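Local coordinates for A1 protein (Enterobacteria phage Qbeta, PDB 3RLK) that is a minor structural protein of the phage, made by read-through of the coat protein stop codon, whose read-through domain probably takes part in infecting the host, at residues Y41-A55 with R118-F132. Sequence-based numbering, arbitrary orientation.
Sequences YEPPTKNRPWPIYNA and REGKKPGAFGNIERF
Tyr-53 and Gly-120 sit side by side where strand 52-55 pairs in parallel sense with strand 118-121, their axes 55° apart, within the curled mixed sheet of the read-through domain; strand 118-121 continues through a hairpin into strand 129-132. The interior is tight. Tyr-53 N donates to Glu-119 O, Lys-121 N to Tyr-53 O at 2.6 Å, and Ala-55 N to Lys-121 O. Ile-52 CG2 packs near Gly-120 CA, and Ala-55 CB reaches Phe-132 CZ at 3.9 Å, beside Trp-35 of strand 34-38.

The solvent side is made of single side chains laid over rings. Lys-121 CD lies over one face of the exposed Tyr-41 ring, while its NZ bends back to Gly-127 O within the hairpin; Tyr-41 CE2 meets Ile-129 CD1 only loosely, at 4.4 Å. On the opposite face of the sheet Arg-118 CD lies over the Tyr-53 ring and its guanidinium, 4° from parallel to the ring, is centred over Tyr-53 OH, with NH1 held by Leu-37 O and Glu-38.

Where loop 43-51 enters strand 52-55, the buried Glu-119 carboxylate joins Trp-50 to Arg-131. Arg-131 NE donates to OE2 in a salt bridge. With CG anti to the backbone N (chi1 -166°), the carboxylate reaches the indole edge, where Trp-50 NE1 donates to OE1 at 2.6 Å from above the carboxylate plane.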
loop_
_atom_site.group_PDB
_atom_site.type_symbol
_atom_site.label_atom_id
_atom_site.label_comp_id
_atom_site.label_asym_id
_atom_site.label_seq_id
_atom_site.Cartn_x
_atom_site.Cartn_y
_atom_site.Cartn_z
ATOM N N TYR A 41 -9.820 -18.260 9.845
ATOM C CA TYR A 41 -8.996 -19.302 10.415
ATOM C C TYR A 41 -9.035 -19.340 11.938
ATOM O O TYR A 41 -9.189 -20.427 12.550
ATOM C CB TYR A 41 -7.564 -19.162 9.852
ATOM C CG TYR A 41 -6.547 -20.064 10.459
ATOM C CD1 TYR A 41 -6.457 -21.407 10.058
ATOM C CD2 TYR A 41 -5.625 -19.576 11.379
ATOM C CE1 TYR A 41 -5.431 -22.268 10.587
ATOM C CE2 TYR A 41 -4.616 -20.416 11.913
ATOM C CZ TYR A 41 -4.540 -21.735 11.501
ATOM O OH TYR A 41 -3.562 -22.527 12.040
ATOM N N GLU A 42 -8.918 -18.172 12.574
ATOM C CA GLU A 42 -9.050 -18.112 14.007
ATOM C C GLU A 42 -9.747 -16.786 14.349
ATOM O O GLU A 42 -9.321 -15.758 13.840
ATOM C CB GLU A 42 -7.662 -18.191 14.641
ATOM C CG GLU A 42 -7.658 -18.164 16.164
ATOM C CD GLU A 42 -6.258 -17.930 16.743
ATOM O OE1 GLU A 42 -5.252 -18.299 16.096
ATOM O OE2 GLU A 42 -6.144 -17.352 17.836
ATOM N N PRO A 43 -10.807 -16.816 15.190
ATOM C CA PRO A 43 -11.487 -15.638 15.696
ATOM C C PRO A 43 -10.514 -14.725 16.487
ATOM O O PRO A 43 -9.492 -15.225 16.958
ATOM C CB PRO A 43 -12.493 -16.218 16.724
ATOM C CG PRO A 43 -12.621 -17.664 16.392
ATOM C CD PRO A 43 -11.317 -18.073 15.794
ATOM N N PRO A 44 -10.854 -13.429 16.639
ATOM C CA PRO A 44 -10.093 -12.549 17.543
ATOM C C PRO A 44 -10.051 -13.099 18.965
ATOM O O PRO A 44 -10.994 -13.767 19.436
ATOM C CB PRO A 44 -10.890 -11.253 17.600
ATOM C CG PRO A 44 -11.899 -11.282 16.462
ATOM C CD PRO A 44 -11.983 -12.741 15.969
ATOM N N THR A 45 -8.947 -12.823 19.619
ATOM C CA THR A 45 -8.764 -13.094 21.033
ATOM C C THR A 45 -8.638 -11.749 21.771
ATOM O O THR A 45 -8.536 -10.702 21.144
ATOM C CB THR A 45 -7.460 -13.867 21.206
ATOM O OG1 THR A 45 -6.380 -13.005 20.845
ATOM C CG2 THR A 45 -7.451 -15.106 20.287
ATOM N N LYS A 46 -8.624 -11.776 23.108
ATOM C CA LYS A 46 -8.418 -10.525 23.874
ATOM C C LYS A 46 -7.121 -9.769 23.584
ATOM O O LYS A 46 -7.084 -8.526 23.579
ATOM C CB LYS A 46 -8.545 -10.827 25.370
ATOM C CG LYS A 46 -9.999 -11.022 25.862
ATOM C CD LYS A 46 -9.983 -11.533 27.310
ATOM C CE LYS A 46 -8.792 -11.000 28.109
ATOM N NZ LYS A 46 -8.897 -9.576 28.554
ATOM N N ASN A 47 -6.040 -10.507 23.378
ATOM C CA ASN A 47 -4.749 -9.905 23.037
ATOM C C ASN A 47 -4.533 -9.651 21.531
ATOM O O ASN A 47 -3.686 -8.846 21.130
ATOM C CB ASN A 47 -3.630 -10.788 23.578
ATOM C CG ASN A 47 -3.348 -10.520 25.057
ATOM O OD1 ASN A 47 -2.698 -11.319 25.735
ATOM N ND2 ASN A 47 -3.801 -9.367 25.552
ATOM N N ARG A 48 -5.306 -10.346 20.717
ATOM C CA ARG A 48 -5.249 -10.134 19.264
ATOM C C ARG A 48 -6.652 -9.831 18.719
ATOM O O ARG A 48 -7.407 -10.744 18.387
ATOM C CB ARG A 48 -4.608 -11.306 18.499
ATOM C CG ARG A 48 -4.142 -10.927 17.071
ATOM C CD ARG A 48 -4.614 -11.854 15.889
ATOM N NE ARG A 48 -4.495 -13.206 16.238
ATOM C CZ ARG A 48 -5.454 -14.105 16.375
ATOM N NH1 ARG A 48 -6.755 -13.968 16.055
ATOM N NH2 ARG A 48 -5.022 -15.234 16.802
ATOM N N PRO A 49 -7.008 -8.542 18.651
ATOM C CA PRO A 49 -8.407 -8.163 18.467
ATOM C C PRO A 49 -8.850 -8.262 17.002
ATOM O O PRO A 49 -9.809 -7.627 16.637
ATOM C CB PRO A 49 -8.469 -6.705 19.026
ATOM C CG PRO A 49 -7.060 -6.208 18.919
ATOM C CD PRO A 49 -6.182 -7.422 19.152
ATOM N N TRP A 50 -8.160 -9.063 16.198
ATOM C CA TRP A 50 -8.520 -9.215 14.757
ATOM C C TRP A 50 -8.518 -10.710 14.412
ATOM O O TRP A 50 -7.758 -11.447 15.002
ATOM C CB TRP A 50 -7.557 -8.422 13.840
ATOM C CG TRP A 50 -6.095 -8.704 14.020
ATOM C CD1 TRP A 50 -5.383 -9.682 13.429
ATOM C CD2 TRP A 50 -5.184 -7.968 14.829
ATOM N NE1 TRP A 50 -4.091 -9.630 13.820
ATOM C CE2 TRP A 50 -3.928 -8.581 14.685
ATOM C CE3 TRP A 50 -5.309 -6.836 15.663
ATOM C CZ2 TRP A 50 -2.780 -8.117 15.351
ATOM C CZ3 TRP A 50 -4.172 -6.391 16.362
ATOM C CH2 TRP A 50 -2.932 -7.034 16.197
ATOM N N PRO A 51 -9.346 -11.139 13.429
ATOM C CA PRO A 51 -9.286 -12.546 13.110
ATOM C C PRO A 51 -8.002 -12.872 12.385
ATOM O O PRO A 51 -7.299 -11.975 11.876
ATOM C CB PRO A 51 -10.453 -12.754 12.144
ATOM C CG PRO A 51 -11.222 -11.446 12.032
ATOM C CD PRO A 51 -10.338 -10.381 12.631
ATOM N N ILE A 52 -7.731 -14.146 12.202
ATOM C CA ILE A 52 -6.765 -14.540 11.158
ATOM C C ILE A 52 -7.608 -15.217 10.114
ATOM O O ILE A 52 -8.444 -16.097 10.434
ATOM C CB ILE A 52 -5.613 -15.460 11.672
ATOM C CG1 ILE A 52 -4.829 -14.718 12.761
ATOM C CG2 ILE A 52 -4.713 -15.896 10.532
ATOM C CD1 ILE A 52 -3.708 -15.501 13.417
ATOM N N TYR A 53 -7.356 -14.847 8.879
ATOM C CA TYR A 53 -8.048 -15.444 7.737
ATOM C C TYR A 53 -7.187 -16.510 7.059
ATOM O O TYR A 53 -5.944 -16.576 7.179
ATOM C CB TYR A 53 -8.408 -14.365 6.704
ATOM C CG TYR A 53 -9.387 -13.342 7.241
ATOM C CD1 TYR A 53 -10.745 -13.471 7.010
ATOM C CD2 TYR A 53 -8.933 -12.208 7.958
ATOM C CE1 TYR A 53 -11.669 -12.529 7.518
ATOM C CE2 TYR A 53 -9.831 -11.267 8.455
ATOM C CZ TYR A 53 -11.202 -11.438 8.219
ATOM O OH TYR A 53 -12.113 -10.518 8.710
ATOM N N ASN A 54 -7.884 -17.353 6.331
ATOM C CA ASN A 54 -7.236 -18.230 5.395
ATOM C C ASN A 54 -7.099 -17.452 4.106
ATOM O O ASN A 54 -8.108 -16.985 3.547
ATOM C CB ASN A 54 -8.146 -19.432 5.163
ATOM C CG ASN A 54 -8.048 -20.491 6.273
ATOM O OD1 ASN A 54 -6.973 -20.811 6.766
ATOM N ND2 ASN A 54 -9.171 -21.067 6.623
ATOM N N ALA A 55 -5.868 -17.307 3.606
ATOM C CA ALA A 55 -5.634 -16.666 2.330
ATOM C C ALA A 55 -5.867 -17.552 1.140
ATOM O O ALA A 55 -5.258 -18.619 1.071
ATOM C CB ALA A 55 -4.182 -16.007 2.284
ATOM N N ARG A 118 -5.252 -7.163 6.582
ATOM C CA ARG A 118 -5.792 -8.410 7.226
ATOM C C ARG A 118 -4.672 -9.365 7.464
ATOM O O ARG A 118 -3.758 -9.488 6.628
ATOM C CB ARG A 118 -6.907 -9.070 6.380
ATOM C CG ARG A 118 -8.211 -8.280 6.486
ATOM C CD ARG A 118 -9.390 -8.979 5.794
ATOM N NE ARG A 118 -10.617 -8.244 6.081
ATOM C CZ ARG A 118 -11.848 -8.593 5.689
ATOM N NH1 ARG A 118 -12.063 -9.722 5.051
ATOM N NH2 ARG A 118 -12.884 -7.774 5.983
ATOM N N GLU A 119 -4.712 -10.093 8.586
ATOM C CA GLU A 119 -3.696 -11.150 8.786
ATOM C C GLU A 119 -4.188 -12.463 8.183
ATOM O O GLU A 119 -5.354 -12.846 8.421
ATOM C CB GLU A 119 -3.505 -11.343 10.294
ATOM C CG GLU A 119 -2.249 -12.148 10.631
ATOM C CD GLU A 119 -1.692 -11.752 11.976
ATOM O OE1 GLU A 119 -2.501 -11.504 12.893
ATOM O OE2 GLU A 119 -0.462 -11.664 12.090
ATOM N N GLY A 120 -3.343 -13.180 7.447
ATOM C CA GLY A 120 -3.889 -14.444 6.885
ATOM C C GLY A 120 -2.841 -15.549 6.802
ATOM O O GLY A 120 -1.613 -15.306 6.718
ATOM N N LYS A 121 -3.374 -16.764 6.786
ATOM C CA LYS A 121 -2.579 -17.960 6.755
ATOM C C LYS A 121 -2.499 -18.485 5.290
ATOM O O LYS A 121 -3.499 -18.779 4.703
ATOM C CB LYS A 121 -3.165 -19.045 7.663
ATOM C CG LYS A 121 -2.204 -20.303 7.677
ATOM C CD LYS A 121 -2.837 -21.470 8.368
ATOM C CE LYS A 121 -1.888 -22.682 8.358
ATOM N NZ LYS A 121 -0.600 -22.454 9.178
ATOM N N LYS A 122 -1.301 -18.551 4.727
ATOM C CA LYS A 122 -1.145 -19.070 3.348
ATOM C C LYS A 122 -1.205 -20.588 3.231
ATOM O O LYS A 122 -0.934 -21.315 4.200
ATOM C CB LYS A 122 0.178 -18.594 2.763
ATOM C CG LYS A 122 0.284 -17.065 2.753
ATOM C CD LYS A 122 0.858 -16.476 1.451
ATOM C CE LYS A 122 2.351 -16.527 1.394
ATOM N NZ LYS A 122 2.873 -15.166 1.012
ATOM N N PRO A 123 -1.523 -21.081 2.030
ATOM C CA PRO A 123 -1.313 -22.528 1.836
ATOM C C PRO A 123 0.223 -22.782 1.760
ATOM O O PRO A 123 1.028 -21.807 1.601
ATOM C CB PRO A 123 -1.960 -22.805 0.447
ATOM C CG PRO A 123 -2.494 -21.524 -0.048
ATOM C CD PRO A 123 -2.018 -20.398 0.834
ATOM N N GLY A 124 0.652 -24.033 1.854
ATOM C CA GLY A 124 2.088 -24.343 1.700
ATOM C C GLY A 124 2.659 -25.024 2.938
ATOM O O GLY A 124 2.000 -25.077 3.953
ATOM N N ALA A 125 3.899 -25.548 2.845
ATOM C CA ALA A 125 4.406 -26.519 3.830
ATOM C C ALA A 125 4.413 -25.967 5.251
ATOM O O ALA A 125 4.056 -26.676 6.221
ATOM C CB ALA A 125 5.818 -26.996 3.459
ATOM N N PHE A 126 4.865 -24.719 5.369
ATOM C CA PHE A 126 5.040 -24.078 6.669
ATOM C C PHE A 126 3.786 -23.297 7.039
ATOM O O PHE A 126 3.615 -22.888 8.228
ATOM C CB PHE A 126 6.280 -23.159 6.671
ATOM C CG PHE A 126 7.589 -23.903 6.569
ATOM C CD1 PHE A 126 8.442 -23.717 5.482
ATOM C CD2 PHE A 126 7.957 -24.839 7.561
ATOM C CE1 PHE A 126 9.683 -24.424 5.391
ATOM C CE2 PHE A 126 9.176 -25.563 7.480
ATOM C CZ PHE A 126 10.036 -25.357 6.388
ATOM N N GLY A 127 2.927 -23.065 6.032
ATOM C CA GLY A 127 1.629 -22.416 6.289
ATOM C C GLY A 127 1.829 -21.030 6.887
ATOM O O GLY A 127 1.357 -20.748 7.999
ATOM N N ASN A 128 2.551 -20.176 6.178
ATOM C CA ASN A 128 2.993 -18.899 6.736
ATOM C C ASN A 128 1.862 -17.921 7.054
ATOM O O ASN A 128 0.961 -17.731 6.236
ATOM C CB ASN A 128 3.977 -18.229 5.784
ATOM C CG ASN A 128 5.238 -19.028 5.590
ATOM O OD1 ASN A 128 5.736 -19.639 6.525
ATOM N ND2 ASN A 128 5.759 -19.025 4.367
ATOM N N ILE A 129 1.915 -17.284 8.220
ATOM C CA ILE A 129 0.916 -16.299 8.571
ATOM C C ILE A 129 1.509 -14.913 8.299
ATOM O O ILE A 129 2.551 -14.575 8.854
ATOM C CB ILE A 129 0.376 -16.484 10.013
ATOM C CG1 ILE A 129 -0.458 -17.808 10.113
ATOM C CG2 ILE A 129 -0.478 -15.291 10.401
ATOM C CD1 ILE A 129 -0.868 -18.225 11.565
ATOM N N GLU A 130 0.866 -14.155 7.415
ATOM C CA GLU A 130 1.455 -12.879 6.935
ATOM C C GLU A 130 0.451 -11.772 7.062
ATOM O O GLU A 130 -0.735 -12.027 7.384
ATOM C CB GLU A 130 1.953 -13.052 5.490
ATOM C CG GLU A 130 3.204 -13.950 5.469
ATOM C CD GLU A 130 3.782 -14.228 4.083
ATOM O OE1 GLU A 130 3.185 -13.718 3.101
ATOM O OE2 GLU A 130 4.870 -14.938 4.029
ATOM N N ARG A 131 0.898 -10.527 6.908
ATOM C CA ARG A 131 -0.054 -9.399 6.857
ATOM C C ARG A 131 -0.239 -8.899 5.435
ATOM O O ARG A 131 0.788 -8.758 4.658
ATOM C CB ARG A 131 0.352 -8.284 7.839
ATOM C CG ARG A 131 -0.132 -8.685 9.236
ATOM C CD ARG A 131 0.836 -8.489 10.235
ATOM N NE ARG A 131 0.489 -9.156 11.530
ATOM C CZ ARG A 131 0.815 -8.656 12.706
ATOM N NH1 ARG A 131 1.432 -7.475 12.756
ATOM N NH2 ARG A 131 0.520 -9.327 13.829
ATOM N N PHE A 132 -1.518 -8.660 5.066
ATOM C CA PHE A 132 -1.910 -8.438 3.681
ATOM C C PHE A 132 -2.574 -7.061 3.563
ATOM O O PHE A 132 -3.585 -6.755 4.259
ATOM C CB PHE A 132 -2.921 -9.485 3.209
ATOM C CG PHE A 132 -2.366 -10.841 3.080
ATOM C CD1 PHE A 132 -2.074 -11.359 1.838
ATOM C CD2 PHE A 132 -2.121 -11.591 4.205
ATOM C CE1 PHE A 132 -1.571 -12.713 1.723
ATOM C CE2 PHE A 132 -1.633 -12.884 4.140
ATOM C CZ PHE A 132 -1.326 -13.442 2.912
HETATM O O HOH W 1 -7.082 -9.780 9.895
HETATM O O HOH W 2 -5.000 -21.219 4.225
#